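Local structure of maltose-binding protein MalE1 (Thermotoga maritima, 6DTU) at residues P335-A338 and A339-A343; N364-E367 and R368-Q372; D41-S44 and K45-A49; G176-V179 and N180-G183. The protein probably binds maltose and related maltodextrins for uptake by a sugar transporter, and here holds maltotetraose. All blocks are in the same frame, centred on the assembly; numbering follows the deposited sequence.

Contact 1. Residues P335-A338 and A339-A343; sequences PQMA and AVWAA. With GLC (alpha-D-glucopyranose), chain C; GLC (alpha-D-glucopyranose), chain B.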
loop_
_atom_site.group_PDB
_atom_site.type_symbol
_atom_site.label_atom_id
_atom_site.label_comp_id
_atom_site.label_asym_id
_atom_site.label_seq_id
_atom_site.Cartn_x
_atom_site.Cartn_y
_atom_site.Cartn_z
ATOM N N PRO A 335 8.215 14.769 -2.825
ATOM C CA PRO A 335 7.191 15.185 -3.802
ATOM C C PRO A 335 7.356 14.533 -5.151
ATOM O O PRO A 335 6.367 14.365 -5.871
ATOM C CB PRO A 335 7.372 16.707 -3.905
ATOM C CG PRO A 335 8.084 17.086 -2.665
ATOM C CD PRO A 335 8.922 15.916 -2.238
ATOM N N GLN A 336 8.587 14.180 -5.511
ATOM C CA GLN A 336 8.906 13.597 -6.804
ATOM C C GLN A 336 8.343 12.194 -7.001
ATOM O O GLN A 336 8.406 11.671 -8.117
ATOM C CB GLN A 336 10.425 13.609 -7.037
ATOM C CG GLN A 336 11.032 15.007 -7.190
ATOM C CD GLN A 336 11.362 15.668 -5.867
ATOM O OE1 GLN A 336 11.236 15.065 -4.792
ATOM N NE2 GLN A 336 11.783 16.926 -5.933
ATOM N N MET A 337 7.834 11.547 -5.955
ATOM C CA MET A 337 7.235 10.233 -6.164
ATOM C C MET A 337 5.974 10.329 -7.011
ATOM O O MET A 337 5.575 9.339 -7.626
ATOM C CB MET A 337 6.932 9.582 -4.815
ATOM C CG MET A 337 6.642 8.080 -4.874
ATOM S SD MET A 337 8.080 7.187 -5.520
ATOM C CE MET A 337 7.335 5.597 -5.871
ATOM N N ALA A 338 5.303 11.487 -7.011
ATOM C CA ALA A 338 4.081 11.629 -7.796
ATOM C C ALA A 338 4.348 11.398 -9.281
ATOM O O ALA A 338 3.462 10.957 -10.015
ATOM C CB ALA A 338 3.474 13.020 -7.582
ATOM N N ALA A 339 5.561 11.687 -9.733
ATOM C CA ALA A 339 5.925 11.488 -11.131
ATOM C C ALA A 339 6.203 10.028 -11.475
ATOM O O ALA A 339 6.461 9.720 -12.640
ATOM C CB ALA A 339 7.163 12.322 -11.467
ATOM N N VAL A 340 6.176 9.121 -10.509
ATOM C CA VAL A 340 6.700 7.780 -10.754
ATOM C C VAL A 340 5.614 6.805 -11.187
ATOM O O VAL A 340 5.790 6.051 -12.148
ATOM C CB VAL A 340 7.489 7.278 -9.519
ATOM C CG1 VAL A 340 7.826 5.788 -9.668
ATOM C CG2 VAL A 340 8.760 8.107 -9.327
ATOM N N TRP A 341 4.481 6.792 -10.478
ATOM C CA TRP A 341 3.536 5.684 -10.579
ATOM C C TRP A 341 2.953 5.555 -11.978
ATOM O O TRP A 341 2.881 4.452 -12.524
ATOM C CB TRP A 341 2.407 5.896 -9.575
ATOM C CG TRP A 341 2.866 6.044 -8.145
ATOM C CD1 TRP A 341 2.873 7.194 -7.410
ATOM C CD2 TRP A 341 3.349 5.010 -7.272
ATOM N NE1 TRP A 341 3.320 6.947 -6.144
ATOM C CE2 TRP A 341 3.623 5.617 -6.022
ATOM C CE3 TRP A 341 3.577 3.635 -7.426
ATOM C CZ2 TRP A 341 4.098 4.903 -4.929
ATOM C CZ3 TRP A 341 4.052 2.920 -6.339
ATOM C CH2 TRP A 341 4.326 3.560 -5.108
ATOM N N ALA A 342 2.456 6.657 -12.541
ATOM C CA ALA A 342 1.762 6.571 -13.825
ATOM C C ALA A 342 2.702 6.148 -14.952
ATOM O O ALA A 342 2.310 5.368 -15.824
ATOM C CB ALA A 342 1.060 7.894 -14.151
ATOM N N ALA A 343 3.934 6.672 -14.970
ATOM C CA ALA A 343 4.906 6.256 -15.984
ATOM C C ALA A 343 5.217 4.767 -15.885
ATOM O O ALA A 343 5.296 4.067 -16.900
ATOM C CB ALA A 343 6.192 7.068 -15.815
HETATM C C1 GLC C . 0.422 3.037 -3.796
HETATM C C2 GLC C . 0.589 4.450 -3.402
HETATM C C3 GLC C . -0.377 5.344 -4.116
HETATM C C4 GLC C . -0.223 5.266 -5.584
HETATM C C5 GLC C . -0.405 3.807 -6.074
HETATM C C6 GLC C . -0.109 3.665 -7.439
HETATM O O2 GLC C . 0.352 4.564 -1.970
HETATM O O3 GLC C . -0.174 6.726 -3.681
HETATM O O4 GLC C . -1.258 6.093 -6.184
HETATM O O5 GLC C . 0.574 2.903 -5.261
HETATM O O6 GLC C . -0.354 2.323 -7.805
HETATM C C1 GLC B . -0.775 7.307 -6.722
HETATM C C2 GLC B . -1.773 8.363 -6.456
HETATM C C3 GLC B . -2.998 8.149 -7.259
HETATM C C4 GLC B . -2.712 8.073 -8.726
HETATM C C5 GLC B . -1.769 6.889 -9.039
HETATM C C6 GLC B . -1.398 6.786 -10.423
HETATM O O2 GLC B . -2.115 8.336 -5.002
HETATM O O3 GLC B . -3.896 9.272 -6.986
HETATM O O4 GLC B . -3.947 7.902 -9.438
HETATM O O5 GLC B . -0.515 7.142 -8.173
HETATM O O6 GLC B . -0.742 7.969 -10.815
HETATM O O HOH W 1 1.532 8.874 -10.777
#
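Met337 and Trp341, four residues apart, are brought together by their torsions: CG of the methionine stands anti to its own N (chi1 -165°), a bend at chi2 (61°) lets the chain end, the methyl CE, reach the indole, and CG of the tryptophan lies anti to its carbonyl carbon (chi1 -57°). The methyl CE of Met337 comes over one face of the six-membered ring, 3.8 Å from its centroid, in a CH-pi contact shifted toward the rim, where CZ2 of Trp341 is 3.4 Å from CE. The sulfur stands farther off and oblique, giving a Met-aromatic contact. The same CE also touches CG1 of Val340, at 3.8 Å, so the one methyl meets both valine and indole. On the opposite face lies the chain C glucose, its O5 3.6 Å from CZ3 of Trp341, while the chain B glucose approaches CB and the pyrrole side. Behind the side chains, Val340 N donates to Met337 O at 3.0 Å, in an i to i+3 bond suited to the 3-10 turn leading into helix 341-352. A water donates to Ala338 O at 2.9 Å and accepts from Ala342 N at 3.0 Å, tying the turn to the first part of that helix. Trp341 N is buried and has no partner in the model. Replacing Trp341 with an alanine would probably leave the chain C glucose without its flat support and the Met337 methyl without a ring to rest on. Sugar stacked on a tryptophan face is typical of maltodextrin-binding pockets in this family.

Contact 2. Residues N364-E367 and R368-Q372; sequences NAVE and RIKAQ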
loop_
_atom_site.group_PDB
_atom_site.type_symbol
_atom_site.label_atom_id
_atom_site.label_comp_id
_atom_site.label_asym_id
_atom_site.label_seq_id
_atom_site.Cartn_x
_atom_site.Cartn_y
_atom_site.Cartn_z
ATOM N N ASN A 364 11.851 4.307 -21.677
ATOM C CA ASN A 364 10.945 5.419 -21.919
ATOM C C ASN A 364 10.281 5.876 -20.628
ATOM O O ASN A 364 10.054 7.078 -20.435
ATOM C CB ASN A 364 9.910 5.043 -22.983
ATOM C CG ASN A 364 10.530 4.887 -24.356
ATOM O OD1 ASN A 364 11.686 5.257 -24.572
ATOM N ND2 ASN A 364 9.754 4.368 -25.303
ATOM N N ALA A 365 9.965 4.932 -19.732
ATOM C CA ALA A 365 9.366 5.308 -18.449
ATOM C C ALA A 365 10.279 6.238 -17.660
ATOM O O ALA A 365 9.834 7.263 -17.135
ATOM C CB ALA A 365 9.018 4.072 -17.611
ATOM N N VAL A 366 11.566 5.908 -17.583
ATOM C CA VAL A 366 12.505 6.735 -16.831
ATOM C C VAL A 366 12.686 8.109 -17.483
ATOM O O VAL A 366 12.779 9.131 -16.787
ATOM C CB VAL A 366 13.827 5.973 -16.612
ATOM C CG1 VAL A 366 14.909 6.883 -16.077
ATOM C CG2 VAL A 366 13.614 4.795 -15.653
ATOM N N GLU A 367 12.725 8.174 -18.820
ATOM C CA GLU A 367 12.789 9.487 -19.460
ATOM C C GLU A 367 11.537 10.303 -19.168
ATOM O O GLU A 367 11.611 11.526 -18.989
ATOM C CB GLU A 367 12.962 9.344 -20.976
ATOM C CG GLU A 367 14.057 8.379 -21.404
ATOM C CD GLU A 367 14.376 8.450 -22.893
ATOM O OE1 GLU A 367 15.553 8.243 -23.262
ATOM O OE2 GLU A 367 13.447 8.692 -23.697
ATOM N N ARG A 368 10.387 9.640 -19.081
ATOM C CA ARG A 368 9.166 10.346 -18.731
ATOM C C ARG A 368 9.218 10.856 -17.300
ATOM O O ARG A 368 8.901 12.019 -17.045
ATOM C CB ARG A 368 7.950 9.449 -18.965
ATOM C CG ARG A 368 6.639 10.048 -18.525
ATOM C CD ARG A 368 5.475 9.111 -18.804
ATOM N NE ARG A 368 4.302 9.425 -17.990
ATOM C CZ ARG A 368 3.152 8.773 -18.076
ATOM N NH1 ARG A 368 3.032 7.778 -18.940
ATOM N NH2 ARG A 368 2.131 9.108 -17.302
ATOM N N ILE A 369 9.681 10.022 -16.367
ATOM C CA ILE A 369 9.750 10.432 -14.963
ATOM C C ILE A 369 10.699 11.610 -14.804
ATOM O O ILE A 369 10.391 12.594 -14.117
ATOM C CB ILE A 369 10.195 9.248 -14.093
ATOM C CG1 ILE A 369 9.166 8.119 -14.182
ATOM C CG2 ILE A 369 10.386 9.697 -12.661
ATOM C CD1 ILE A 369 9.654 6.807 -13.575
ATOM N N LYS A 370 11.871 11.521 -15.439
ATOM C CA LYS A 370 12.878 12.570 -15.320
ATOM C C LYS A 370 12.363 13.888 -15.882
ATOM O O LYS A 370 12.503 14.943 -15.253
ATOM C CB LYS A 370 14.156 12.150 -16.054
ATOM C CG LYS A 370 14.896 10.993 -15.415
ATOM C CD LYS A 370 16.220 10.707 -16.089
ATOM C CE LYS A 370 17.271 11.707 -15.635
ATOM N NZ LYS A 370 17.612 11.548 -14.176
ATOM N N ALA A 371 11.738 13.843 -17.059
ATOM C CA ALA A 371 11.243 15.076 -17.661
ATOM C C ALA A 371 10.216 15.738 -16.758
ATOM O O ALA A 371 10.222 16.961 -16.581
ATOM C CB ALA A 371 10.676 14.793 -19.055
ATOM N N GLN A 372 9.351 14.940 -16.139
ATOM C CA GLN A 372 8.350 15.506 -15.254
ATOM C C GLN A 372 8.982 16.079 -13.987
ATOM O O GLN A 372 8.571 17.144 -13.530
ATOM C CB GLN A 372 7.264 14.464 -14.998
ATOM C CG GLN A 372 6.187 14.381 -16.125
ATOM C CD GLN A 372 6.694 13.959 -17.524
ATOM O OE1 GLN A 372 7.819 14.241 -17.923
ATOM N NE2 GLN A 372 5.825 13.293 -18.279
#
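Val366 and Lys370 lie alongside each other one helical turn apart and point the same way, with CG1 of the valine 4.0 Å from CD of the lysine. The lysine stem first passes close to the backbone, its CG 3.1 Å from Val366 O, before bending at chi3 (79°) and again at chi4. Ile369, one residue earlier, makes the same kind of approach: its CG1 lies beside its own N (chi1 -62°) and rests 3.1 Å from Ala365 O. Arg368 behaves differently, since only CB stays near the preceding turn, 3.4 Å from Ala365 O, while the rest of the chain runs out extended from CG to NE. Its NH1 forms a salt bridge with Asp346 of helix 341-352, so the guanidinium ties the two helices together. Ile369 and Ala365 also face that helix, against Ala343 and Ala347 respectively, whereas Val366 and Ile369 reach Ile182 of strand 181-183. Under these side chains runs regular alpha-helical bonding. Arg368 N donates to Asn364 O at 2.9 Å, Ile369 N to Ala365 O at 2.9 Å and Lys370 N to Val366 O at 2.9 Å, with Ala371 N to Glu367 O closing the series. The chemistry is thus divided around helix 358-374: aliphatic groups turn toward the protein, the lysine lends its methylenes to valine as an apolar surface, and the arginine puts its charge where a carboxylate can probably balance it.

Contact 3. Residues D41-S44 and K45-A49; sequences DIKS and KFLTA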
loop_
_atom_site.group_PDB
_atom_site.type_symbol
_atom_site.label_atom_id
_atom_site.label_comp_id
_atom_site.label_asym_id
_atom_site.label_seq_id
_atom_site.Cartn_x
_atom_site.Cartn_y
_atom_site.Cartn_z
ATOM N N ASP A 41 -8.165 7.393 -5.736
ATOM C CA ASP A 41 -8.758 8.687 -6.029
ATOM C C ASP A 41 -8.674 9.664 -4.869
ATOM O O ASP A 41 -8.965 10.847 -5.056
ATOM C CB ASP A 41 -10.220 8.512 -6.483
ATOM C CG ASP A 41 -10.319 7.875 -7.856
ATOM O OD1 ASP A 41 -9.392 8.082 -8.661
ATOM O OD2 ASP A 41 -11.289 7.144 -8.108
ATOM N N ILE A 42 -8.247 9.223 -3.683
ATOM C CA ILE A 42 -8.249 10.126 -2.537
ATOM C C ILE A 42 -7.327 11.314 -2.770
ATOM O O ILE A 42 -7.714 12.472 -2.550
ATOM C CB ILE A 42 -7.879 9.375 -1.243
ATOM C CG1 ILE A 42 -8.982 8.390 -0.864
ATOM C CG2 ILE A 42 -7.593 10.358 -0.105
ATOM C CD1 ILE A 42 -8.613 7.515 0.350
ATOM N N LYS A 43 -6.079 11.046 -3.156
ATOM C CA LYS A 43 -5.116 12.142 -3.272
ATOM C C LYS A 43 -5.467 13.083 -4.413
ATOM O O LYS A 43 -5.341 14.311 -4.278
ATOM C CB LYS A 43 -3.680 11.638 -3.425
ATOM C CG LYS A 43 -2.718 12.805 -3.587
ATOM C CD LYS A 43 -1.296 12.457 -3.177
ATOM C CE LYS A 43 -0.657 11.463 -4.130
ATOM N NZ LYS A 43 -0.431 12.021 -5.495
ATOM N N SER A 44 -5.859 12.525 -5.555
ATOM C CA SER A 44 -6.207 13.361 -6.701
ATOM C C SER A 44 -7.452 14.195 -6.422
ATOM O O SER A 44 -7.482 15.392 -6.749
ATOM C CB SER A 44 -6.356 12.496 -7.959
ATOM O OG SER A 44 -7.245 11.414 -7.720
ATOM N N LYS A 45 -8.460 13.600 -5.770
ATOM C CA LYS A 45 -9.628 14.366 -5.357
ATOM C C LYS A 45 -9.240 15.460 -4.372
ATOM O O LYS A 45 -9.782 16.571 -4.420
ATOM C CB LYS A 45 -10.681 13.436 -4.757
ATOM C CG LYS A 45 -12.045 14.075 -4.498
ATOM C CD LYS A 45 -12.957 13.142 -3.713
ATOM C CE LYS A 45 -14.351 13.746 -3.515
ATOM N NZ LYS A 45 -15.128 13.803 -4.772
ATOM N N PHE A 46 -8.308 15.160 -3.455
ATOM C CA PHE A 46 -7.913 16.143 -2.455
ATOM C C PHE A 46 -7.121 17.284 -3.089
ATOM O O PHE A 46 -7.319 18.452 -2.749
ATOM C CB PHE A 46 -7.116 15.432 -1.361
ATOM C CG PHE A 46 -6.864 16.276 -0.161
ATOM C CD1 PHE A 46 -7.892 16.562 0.726
ATOM C CD2 PHE A 46 -5.590 16.763 0.102
ATOM C CE1 PHE A 46 -7.669 17.332 1.841
ATOM C CE2 PHE A 46 -5.372 17.544 1.222
ATOM C CZ PHE A 46 -6.415 17.815 2.091
ATOM N N LEU A 47 -6.238 16.963 -4.031
ATOM C CA LEU A 47 -5.517 18.017 -4.744
ATOM C C LEU A 47 -6.483 18.959 -5.440
ATOM O O LEU A 47 -6.243 20.169 -5.507
ATOM C CB LEU A 47 -4.564 17.388 -5.763
ATOM C CG LEU A 47 -3.320 16.709 -5.188
ATOM C CD1 LEU A 47 -2.666 15.801 -6.246
ATOM C CD2 LEU A 47 -2.365 17.759 -4.749
ATOM N N THR A 48 -7.573 18.423 -5.975
ATOM C CA THR A 48 -8.549 19.262 -6.657
ATOM C C THR A 48 -9.430 20.009 -5.657
ATOM O O THR A 48 -9.640 21.220 -5.790
ATOM C CB THR A 48 -9.433 18.396 -7.564
ATOM O OG1 THR A 48 -8.636 17.765 -8.575
ATOM C CG2 THR A 48 -10.499 19.253 -8.240
ATOM N N ALA A 49 -9.954 19.309 -4.648
ATOM C CA ALA A 49 -10.987 19.887 -3.799
ATOM C C ALA A 49 -10.428 20.762 -2.675
ATOM O O ALA A 49 -11.085 21.718 -2.250
ATOM C CB ALA A 49 -11.866 18.781 -3.207
#
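Ser44 O takes two bonds from Thr48, one from the backbone N at 3.1 Å and one from the hydroxyl OG1 at 3.2 Å, the donors arriving from opposite faces of the carbonyl plane. The hydroxyl can do so because OG1 sits anti to the carbonyl carbon of Thr48 (chi1 -62°) and therefore leans back along the helix, so that its proton is used within the helix itself. One residue earlier, Lys43 and Leu47 lie side by side and point alike, CG of the lysine 4.0 Å from CD1 of the leucine. Leu47 also brings CG to within 3.3 Å of Lys43 O, the carbonyl that accepts its N at 2.8 Å. Lys45 N to Asp41 O, at 2.9 Å, and Phe46 N to Ile42 O, also 2.9 Å, continue the i to i+4 pattern. These turns make up most of helix 39-49, which packs on strand 4-9 of the large mixed sheet through Phe46, Lys45 and Ala49 against Trp8, a helix-on-sheet packing of the kind from which the lobes of periplasmic binding proteins are built, while Leu47 and Phe46 lean on Leu69 of helix 66-71. The tail of Lys43, extended at first and then bent at chi3 (68°) and chi4, ends in a salt bridge from NZ to Glu68 of helix 66-71 and makes a cation-pi contact with the Trp65 ring. Lys43 lines the glycan pocket and touches a glucose, as does Ser44, so Glu68 and Trp65 probably fix the position of the amino group beside the sugar.

Contact 4. Residues G176-V179 and N180-G183; sequences GLDV and NDIG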
loop_
_atom_site.group_PDB
_atom_site.type_symbol
_atom_site.label_atom_id
_atom_site.label_comp_id
_atom_site.label_asym_id
_atom_site.label_seq_id
_atom_site.Cartn_x
_atom_site.Cartn_y
_atom_site.Cartn_z
ATOM N N GLY A 176 20.557 11.285 1.595
ATOM C CA GLY A 176 19.152 11.136 1.283
ATOM C C GLY A 176 18.948 10.546 -0.100
ATOM O O GLY A 176 19.885 10.087 -0.758
ATOM N N LEU A 177 17.695 10.603 -0.554
ATOM C CA LEU A 177 17.326 10.075 -1.859
ATOM C C LEU A 177 17.778 11.035 -2.949
ATOM O O LEU A 177 17.564 12.245 -2.844
ATOM C CB LEU A 177 15.807 9.914 -1.950
ATOM C CG LEU A 177 15.105 8.888 -1.071
ATOM C CD1 LEU A 177 13.635 8.943 -1.388
ATOM C CD2 LEU A 177 15.669 7.501 -1.322
ATOM N N ASP A 178 18.396 10.491 -4.005
ATOM C CA ASP A 178 18.839 11.289 -5.150
ATOM C C ASP A 178 17.765 11.171 -6.221
ATOM O O ASP A 178 17.744 10.202 -6.981
ATOM C CB ASP A 178 20.183 10.789 -5.678
ATOM C CG ASP A 178 20.745 11.672 -6.808
ATOM O OD1 ASP A 178 20.041 12.596 -7.270
ATOM O OD2 ASP A 178 21.886 11.427 -7.265
ATOM N N VAL A 179 16.901 12.185 -6.315
ATOM C CA VAL A 179 15.819 12.134 -7.293
ATOM C C VAL A 179 16.318 12.257 -8.719
ATOM O O VAL A 179 15.545 12.021 -9.657
ATOM C CB VAL A 179 14.649 13.111 -7.036
ATOM C CG1 VAL A 179 14.001 12.851 -5.670
ATOM C CG2 VAL A 179 15.097 14.549 -7.188
ATOM N N ASN A 180 17.583 12.637 -8.905
ATOM C CA ASN A 180 18.161 12.693 -10.240
ATOM C C ASN A 180 18.805 11.382 -10.656
ATOM O O ASN A 180 19.297 11.280 -11.783
ATOM C CB ASN A 180 19.167 13.837 -10.343
ATOM C CG ASN A 180 18.494 15.180 -10.418
ATOM O OD1 ASN A 180 18.058 15.726 -9.406
ATOM N ND2 ASN A 180 18.403 15.726 -11.621
ATOM N N ASP A 181 18.787 10.377 -9.790
ATOM C CA ASP A 181 19.370 9.068 -10.063
ATOM C C ASP A 181 18.239 8.059 -9.939
ATOM O O ASP A 181 17.916 7.603 -8.842
ATOM C CB ASP A 181 20.531 8.789 -9.112
ATOM C CG ASP A 181 21.198 7.441 -9.360
ATOM O OD1 ASP A 181 20.606 6.561 -10.013
ATOM O OD2 ASP A 181 22.329 7.258 -8.887
ATOM N N ILE A 182 17.648 7.709 -11.074
ATOM C CA ILE A 182 16.488 6.827 -11.118
ATOM C C ILE A 182 16.942 5.444 -11.570
ATOM O O ILE A 182 17.689 5.322 -12.545
ATOM C CB ILE A 182 15.400 7.410 -12.035
ATOM C CG1 ILE A 182 14.927 8.758 -11.492
ATOM C CG2 ILE A 182 14.210 6.466 -12.150
ATOM C CD1 ILE A 182 13.909 9.429 -12.395
ATOM N N GLY A 183 16.505 4.394 -10.858
ATOM C CA GLY A 183 16.979 3.055 -11.178
ATOM C C GLY A 183 15.923 2.092 -11.685
ATOM O O GLY A 183 16.066 0.866 -11.583
HETATM O O HOH W 2 23.259 9.121 -6.881
#
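Asn180 is held to Asp178 through its backbone: Asn180 N donates to OD1 of the aspartate at 3.0 Å, meeting the oxygen from above the carboxylate plane. A side-chain oxygen bonded to the N two residues on defines an Asx turn, and it is the chi1 of Asp178 (-175°), with CG anti to the backbone N, that swings the carboxylate over the turn. At Asp181 the main chain closes the type I beta turn, its N bonded to Asp178 O at 3.0 Å. The side chains of these two aspartates cross at about a right angle, the carboxylate planes 79° apart, and CB of Asp181 is 3.5 Å from OD2 of Asp178. A water bridges the pair, donating to Asp178 OD2 at 2.7 Å and to Asp181 OD2 at 2.9 Å, while OD1 of Asp181 is taken up by the hydroxyl of Tyr168. Ile182 follows, its CG1 3.8 Å from Val179 O, and beyond the turn it packs on Val366, Ile369 and Lys370 of helix 358-374. Strands 176-178 and 181-183 both flank strand 168-173, so the turn carries the chain from one edge of that small antiparallel sheet to the other. With an alanine at Asp178, Asn180 N would probably lose its side-chain acceptor and the bridging water one of its two mates. By placing a proton toward each carboxylate oxygen, that water probably eases the repulsion between two like charges.

Contacts 1, 2 and 3 are partly buried, whereas contact 4 is at the surface. Contacts 1 and 3 belong to the sugar pocket: contact 1 offers an indole face and contact 3 a lysine whose carboxylate partner lies on helix 66-71, yet the two do not touch, their nearest atoms being about 5 Å apart. Contacts 2 and 4 lie farther from the chain's centre. Contact 4 is a turn dominated by carboxylates, with Val179 and Ile182 as its apolar side chains, while contact 2 mixes aliphatic packing with a salt bridge. Contact 2 touches both contact 1 and contact 4, and Gln336 and Val179 link those two directly. Regular helical bonding underlies contacts 2 and 3, tighter turns contacts 1 and 4.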